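Autophagy-related protein 9 (Schizosaccharomyces pombe, PDB 7D0I) scrambles phospholipids between the two leaflets of autophagic membranes as a homotrimer with a central pore, supplying membrane for the growing autophagosome. Local coordinates at residues Arg345-Ile359 with Glu376-Phe388. The protein carries 1 engineered substitution. Residues are numbered along the deposited sequence; the frame is centred on the assembly and turned at random.
Sequences RKDNYFIALINNGII and EWNINWCIFNFVF. With LMN (Lauryl Maltose Neopentyl Glycol), chain G.
Helix 345-355 meets helix 376-382 and the chain that follows it, through Phe384 and Phe388, the two short axes running 117° apart and approaching to 11.8 Å. Lys346 and Phe384 have the nearest CA atoms, 7.2 Å apart. Two reciprocal knobs into holes define the packing. Phe350, with CG anti to its backbone N (chi1 -167°), enters the hole formed by Glu376, Ile379, Asn380 and Phe384; its CE1 lies 3.5 Å from Ile379 CG2, which meets the ring at its edge. Phe384 returns the fit among Lys346, Tyr349, Phe350 and Leu353, its edge turned to Tyr349 CB (CE1 to CB 3.6 Å). Beyond it, Lys346 lays its aliphatic chain over one face of Phe388, a CH-pi contact with CG 4.2 Å from the ring centroid and 6° off the normal. Farther along, Ile359 reaches tip to tip toward Ile379 and Ile383. The other flank of helix 376-382 holds the detergent lauryl maltose neopentyl glycol: its CBS lies over one face of the Trp377 indole, toward the rim, and NE1 makes a weak hydrogen bond to its O5 (2.9 Å). Were the indole cut back to an alanine here, that sugar oxygen would probably lose its weak N-H donor and a gap would open beside the detergent. Glu376, also in this pocket, bonds through OE1 to Trp463, whose ring meets Phe350. Tyr349 and Leu353 pack on Phe635 of helix 629-638, Tyr349 also touches strand 647-650, and Cys382 rests on helix 412-425, itself a pocket wall through Asn422.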
# COMPACT_ATOMS: atom_id res chain seq x y z
N ARG A 345 14.52 -12.56 33.52
CA ARG A 345 15.92 -12.94 33.37
C ARG A 345 16.10 -14.43 33.61
O ARG A 345 16.92 -15.07 32.94
CB ARG A 345 16.80 -12.14 34.32
CG ARG A 345 18.28 -12.31 34.04
CD ARG A 345 19.16 -11.70 35.10
NE ARG A 345 19.05 -10.25 35.17
CZ ARG A 345 19.53 -9.42 34.26
NH1 ARG A 345 19.39 -8.12 34.41
NH2 ARG A 345 20.15 -9.89 33.20
N LYS A 346 15.36 -15.00 34.55
CA LYS A 346 15.42 -16.44 34.80
C LYS A 346 14.42 -17.21 33.95
O LYS A 346 14.68 -18.37 33.61
CB LYS A 346 15.14 -16.74 36.26
CG LYS A 346 15.94 -15.93 37.24
CD LYS A 346 15.65 -16.39 38.64
CE LYS A 346 16.36 -15.54 39.66
NZ LYS A 346 16.06 -15.99 41.04
N ASP A 347 13.29 -16.61 33.61
CA ASP A 347 12.34 -17.28 32.75
C ASP A 347 12.91 -17.51 31.36
O ASP A 347 12.56 -18.48 30.71
CB ASP A 347 11.05 -16.48 32.65
CG ASP A 347 10.27 -16.48 33.94
OD1 ASP A 347 10.05 -17.57 34.50
OD2 ASP A 347 9.89 -15.39 34.41
N ASN A 348 13.80 -16.63 30.90
CA ASN A 348 14.44 -16.86 29.62
C ASN A 348 15.36 -18.06 29.67
O ASN A 348 15.39 -18.87 28.74
CB ASN A 348 15.20 -15.61 29.18
CG ASN A 348 14.29 -14.51 28.75
OD1 ASN A 348 13.16 -14.75 28.35
ND2 ASN A 348 14.77 -13.28 28.82
N TYR A 349 16.11 -18.21 30.76
CA TYR A 349 16.93 -19.41 30.91
C TYR A 349 16.06 -20.65 30.99
O TYR A 349 16.45 -21.71 30.50
CB TYR A 349 17.81 -19.30 32.14
CG TYR A 349 19.03 -18.45 31.96
CD1 TYR A 349 20.09 -18.89 31.19
CD2 TYR A 349 19.13 -17.21 32.55
CE1 TYR A 349 21.20 -18.12 31.02
CE2 TYR A 349 20.24 -16.44 32.39
CZ TYR A 349 21.27 -16.90 31.63
OH TYR A 349 22.39 -16.12 31.47
N PHE A 350 14.89 -20.54 31.61
CA PHE A 350 14.00 -21.69 31.69
C PHE A 350 13.46 -22.07 30.32
O PHE A 350 13.43 -23.25 29.95
CB PHE A 350 12.86 -21.40 32.65
CG PHE A 350 12.07 -22.60 33.04
CD1 PHE A 350 12.41 -23.34 34.14
CD2 PHE A 350 10.97 -22.99 32.31
CE1 PHE A 350 11.68 -24.44 34.50
CE2 PHE A 350 10.25 -24.10 32.67
CZ PHE A 350 10.60 -24.81 33.76
N ILE A 351 13.01 -21.08 29.55
CA ILE A 351 12.55 -21.33 28.19
C ILE A 351 13.64 -21.98 27.37
O ILE A 351 13.38 -22.90 26.58
CB ILE A 351 12.07 -20.02 27.53
CG1 ILE A 351 10.91 -19.42 28.30
CG2 ILE A 351 11.64 -20.27 26.12
CD1 ILE A 351 10.64 -18.01 27.92
N ALA A 352 14.89 -21.54 27.55
CA ALA A 352 15.98 -22.07 26.75
C ALA A 352 16.43 -23.45 27.22
O ALA A 352 16.92 -24.23 26.41
CB ALA A 352 17.16 -21.11 26.78
N LEU A 353 16.28 -23.76 28.51
CA LEU A 353 16.57 -25.11 28.97
C LEU A 353 15.51 -26.09 28.48
O LEU A 353 15.83 -27.20 28.06
CB LEU A 353 16.63 -25.15 30.50
CG LEU A 353 17.80 -24.52 31.24
CD1 LEU A 353 17.48 -24.50 32.71
CD2 LEU A 353 19.05 -25.30 31.01
N ILE A 354 14.24 -25.69 28.53
CA ILE A 354 13.17 -26.61 28.19
C ILE A 354 13.09 -26.81 26.68
O ILE A 354 12.98 -27.94 26.19
CB ILE A 354 11.83 -26.11 28.76
CG1 ILE A 354 11.84 -26.20 30.28
CG2 ILE A 354 10.69 -26.92 28.22
CD1 ILE A 354 12.21 -27.55 30.80
N ASN A 355 13.17 -25.72 25.92
CA ASN A 355 12.94 -25.82 24.48
C ASN A 355 14.13 -26.43 23.76
O ASN A 355 13.97 -27.02 22.68
CB ASN A 355 12.63 -24.44 23.91
CG ASN A 355 11.20 -24.05 24.11
OD1 ASN A 355 10.53 -24.58 24.98
ND2 ASN A 355 10.72 -23.11 23.31
N ASN A 356 15.33 -26.29 24.30
CA ASN A 356 16.53 -26.80 23.65
C ASN A 356 16.99 -28.12 24.23
O ASN A 356 18.09 -28.57 23.89
CB ASN A 356 17.65 -25.77 23.74
CG ASN A 356 17.27 -24.45 23.13
OD1 ASN A 356 17.41 -23.41 23.75
ND2 ASN A 356 16.77 -24.49 21.91
N GLY A 357 16.21 -28.74 25.10
CA GLY A 357 16.56 -30.06 25.60
C GLY A 357 17.80 -30.12 26.45
O GLY A 357 18.37 -31.20 26.61
N ILE A 358 18.26 -28.99 26.99
CA ILE A 358 19.42 -29.01 27.87
C ILE A 358 19.14 -29.88 29.08
O ILE A 358 20.02 -30.58 29.58
CB ILE A 358 19.81 -27.59 28.28
CG1 ILE A 358 19.87 -26.67 27.06
CG2 ILE A 358 21.14 -27.61 28.99
CD1 ILE A 358 21.01 -26.96 26.14
N ILE A 359 17.91 -29.84 29.58
CA ILE A 359 17.48 -30.65 30.71
C ILE A 359 16.46 -31.65 30.21
O ILE A 359 15.61 -31.32 29.37
CB ILE A 359 16.92 -29.77 31.84
CG1 ILE A 359 16.73 -30.58 33.11
CG2 ILE A 359 15.62 -29.11 31.44
CD1 ILE A 359 16.40 -29.73 34.30
N GLU A 376 8.45 -27.58 37.65
CA GLU A 376 9.10 -26.29 37.47
C GLU A 376 9.40 -25.61 38.79
O GLU A 376 10.36 -24.85 38.88
CB GLU A 376 8.26 -25.41 36.55
CG GLU A 376 7.10 -24.73 37.21
CD GLU A 376 6.19 -24.08 36.20
OE1 GLU A 376 6.04 -24.62 35.09
OE2 GLU A 376 5.61 -23.02 36.52
N TRP A 377 8.63 -25.90 39.84
CA TRP A 377 9.03 -25.44 41.17
C TRP A 377 10.36 -26.05 41.57
O TRP A 377 11.24 -25.36 42.09
CB TRP A 377 7.97 -25.78 42.21
CG TRP A 377 6.68 -25.08 42.04
CD1 TRP A 377 6.39 -24.08 41.16
CD2 TRP A 377 5.47 -25.32 42.77
NE1 TRP A 377 5.09 -23.69 41.29
CE2 TRP A 377 4.50 -24.44 42.28
CE3 TRP A 377 5.12 -26.21 43.79
CZ2 TRP A 377 3.21 -24.41 42.78
CZ3 TRP A 377 3.84 -26.18 44.28
CH2 TRP A 377 2.90 -25.29 43.78
N ASN A 378 10.53 -27.35 41.35
CA ASN A 378 11.77 -28.01 41.70
C ASN A 378 12.92 -27.51 40.84
O ASN A 378 14.05 -27.37 41.33
CB ASN A 378 11.63 -29.52 41.57
CG ASN A 378 10.85 -30.12 42.71
OD1 ASN A 378 11.01 -29.71 43.86
ND2 ASN A 378 10.01 -31.09 42.41
N ILE A 379 12.67 -27.25 39.56
CA ILE A 379 13.73 -26.70 38.72
C ILE A 379 14.13 -25.32 39.21
O ILE A 379 15.32 -24.99 39.25
CB ILE A 379 13.28 -26.66 37.25
CG1 ILE A 379 13.21 -28.08 36.69
CG2 ILE A 379 14.24 -25.85 36.44
CD1 ILE A 379 12.76 -28.12 35.27
N ASN A 380 13.17 -24.50 39.61
CA ASN A 380 13.50 -23.16 40.07
C ASN A 380 14.18 -23.18 41.43
O ASN A 380 14.92 -22.25 41.75
CB ASN A 380 12.25 -22.29 40.13
CG ASN A 380 11.78 -21.86 38.77
OD1 ASN A 380 12.06 -20.75 38.33
ND2 ASN A 380 11.06 -22.74 38.09
N TRP A 381 13.94 -24.20 42.24
CA TRP A 381 14.64 -24.23 43.52
C TRP A 381 16.02 -24.86 43.41
O TRP A 381 16.98 -24.35 44.00
CB TRP A 381 13.83 -24.98 44.57
CG TRP A 381 14.50 -24.95 45.91
CD1 TRP A 381 14.36 -24.00 46.87
CD2 TRP A 381 15.45 -25.90 46.42
NE1 TRP A 381 15.14 -24.29 47.95
CE2 TRP A 381 15.83 -25.46 47.70
CE3 TRP A 381 16.02 -27.07 45.92
CZ2 TRP A 381 16.74 -26.15 48.49
CZ3 TRP A 381 16.92 -27.76 46.71
CH2 TRP A 381 17.27 -27.30 47.98
N CYS A 382 16.16 -25.96 42.68
CA CYS A 382 17.45 -26.62 42.56
C CYS A 382 18.43 -25.78 41.77
O CYS A 382 19.56 -25.53 42.22
CB CYS A 382 17.28 -27.99 41.91
SG CYS A 382 16.19 -29.09 42.77
N ILE A 383 18.02 -25.32 40.59
CA ILE A 383 18.93 -24.66 39.66
C ILE A 383 18.98 -23.17 39.93
O ILE A 383 20.04 -22.63 40.27
CB ILE A 383 18.52 -24.94 38.21
CG1 ILE A 383 18.52 -26.43 37.93
CG2 ILE A 383 19.44 -24.23 37.27
CD1 ILE A 383 18.11 -26.77 36.54
N PHE A 384 17.85 -22.48 39.77
CA PHE A 384 17.89 -21.03 39.75
C PHE A 384 18.15 -20.41 41.11
O PHE A 384 18.51 -19.23 41.17
CB PHE A 384 16.60 -20.48 39.15
CG PHE A 384 16.45 -20.79 37.70
CD1 PHE A 384 17.25 -20.19 36.77
CD2 PHE A 384 15.51 -21.69 37.26
CE1 PHE A 384 17.12 -20.47 35.44
CE2 PHE A 384 15.38 -21.97 35.93
CZ PHE A 384 16.18 -21.36 35.02
N ASN A 385 17.98 -21.15 42.20
CA ASN A 385 18.46 -20.65 43.49
C ASN A 385 19.94 -20.87 43.67
O ASN A 385 20.57 -20.18 44.48
CB ASN A 385 17.72 -21.33 44.64
CG ASN A 385 16.38 -20.73 44.92
OD1 ASN A 385 16.17 -19.54 44.69
ND2 ASN A 385 15.46 -21.54 45.40
N PHE A 386 20.51 -21.83 42.95
CA PHE A 386 21.93 -22.16 43.04
C PHE A 386 22.76 -21.39 42.04
O PHE A 386 23.94 -21.13 42.30
CB PHE A 386 22.10 -23.66 42.83
CG PHE A 386 23.52 -24.11 42.75
CD1 PHE A 386 24.36 -24.00 43.83
CD2 PHE A 386 24.00 -24.68 41.59
CE1 PHE A 386 25.66 -24.43 43.76
CE2 PHE A 386 25.29 -25.12 41.51
CZ PHE A 386 26.12 -24.99 42.60
N VAL A 387 22.17 -21.03 40.92
CA VAL A 387 22.91 -20.39 39.84
C VAL A 387 22.90 -18.87 39.96
O VAL A 387 23.85 -18.21 39.54
CB VAL A 387 22.33 -20.86 38.50
CG1 VAL A 387 22.91 -20.08 37.37
CG2 VAL A 387 22.61 -22.33 38.31
N PHE A 388 21.86 -18.30 40.55
CA PHE A 388 21.68 -16.85 40.58
C PHE A 388 21.88 -16.31 41.99
O PHE A 388 21.56 -16.97 42.98
CB PHE A 388 20.30 -16.47 40.06
CG PHE A 388 20.15 -16.62 38.58
CD1 PHE A 388 19.95 -17.86 38.02
CD2 PHE A 388 20.21 -15.53 37.76
CE1 PHE A 388 19.82 -18.00 36.67
CE2 PHE A 388 20.08 -15.66 36.40
CZ PHE A 388 19.89 -16.90 35.86
C1 LMN G . 4.63 -19.93 42.49
O1 LMN G . 4.74 -20.37 43.72
C2 LMN G . 3.64 -18.76 42.39
O2 LMN G . 4.04 -17.74 43.30
C3 LMN G . 3.63 -18.20 41.01
O3 LMN G . 2.66 -17.11 40.96
C4 LMN G . 3.30 -19.20 39.98
O4 LMN G . 3.65 -18.63 38.64
C5 LMN G . 4.03 -20.50 40.13
O5 LMN G . 4.07 -21.00 41.52
C6 LMN G . 3.38 -21.56 39.24
O6 LMN G . 2.00 -21.31 39.13
CAA LMN G . 2.65 -29.97 51.38
CAB LMN G . 7.11 -30.16 48.31
OAI LMN G . 0.41 -20.08 34.09
OAJ LMN G . 5.19 -19.70 34.79
OAL LMN G . 11.23 -16.93 41.20
OAN LMN G . 8.94 -21.14 39.35
OAP LMN G . 9.61 -21.25 41.76
OAQ LMN G . -0.19 -17.05 35.08
OAR LMN G . 6.59 -17.35 34.21
OAS LMN G . 0.63 -15.31 37.08
OAT LMN G . 5.59 -15.49 36.31
OAU LMN G . 3.67 -16.25 37.60
OAV LMN G . 8.45 -16.34 38.00
CAW LMN G . 2.52 -28.45 51.14
CAX LMN G . 6.86 -29.44 46.97
CAY LMN G . 2.61 -28.17 49.62
CAZ LMN G . 8.23 -29.16 46.31
CBA LMN G . 3.67 -27.06 49.36
CBB LMN G . 8.49 -27.63 46.24
CBC LMN G . 4.17 -27.18 47.89
CBD LMN G . 10.03 -27.40 46.23
CBE LMN G . 5.34 -26.19 47.65
CBF LMN G . 10.35 -25.94 46.66
CBG LMN G . 4.99 -24.80 48.27
CBH LMN G . 9.31 -24.98 46.02
CBI LMN G . 6.04 -23.75 47.78
CBJ LMN G . 9.56 -23.54 46.58
CBK LMN G . 5.56 -23.11 46.43
CBL LMN G . 9.02 -22.50 45.54
CBM LMN G . 0.63 -19.90 35.47
CBN LMN G . 6.19 -20.07 35.71
CBP LMN G . 10.51 -17.74 40.29
CBQ LMN G . 6.15 -21.66 46.31
CBR LMN G . 7.78 -22.57 44.55
CBS LMN G . 5.51 -21.58 43.82
CBT LMN G . 7.38 -19.98 44.75
OBV LMN G . 8.50 -19.97 43.86
OBX LMN G . 9.26 -18.52 42.22
OBY LMN G . 2.60 -19.02 36.60
OBZ LMN G . 7.56 -18.99 37.39
OCB LMN G . 7.06 -18.23 39.59
CCC LMN G . 1.50 -18.69 35.67
CCD LMN G . 7.12 -18.91 35.97
CCF LMN G . 9.13 -18.00 40.84
CCH LMN G . 8.09 -20.28 40.20
CCJ LMN G . 8.23 -19.49 42.57
CCL LMN G . 8.31 -20.67 41.62
CCM LMN G . 6.72 -21.44 44.86
CCN LMN G . 0.64 -17.52 36.16
CCO LMN G . 6.36 -17.63 35.61
CCQ LMN G . 8.36 -18.88 39.83
CCR LMN G . 2.51 -18.35 37.91
CCS LMN G . 6.79 -18.07 38.24
CCT LMN G . 1.49 -16.42 36.65
CCU LMN G . 6.73 -16.41 36.38
CCV LMN G . 2.36 -16.82 37.79
CCW LMN G . 7.06 -16.63 37.81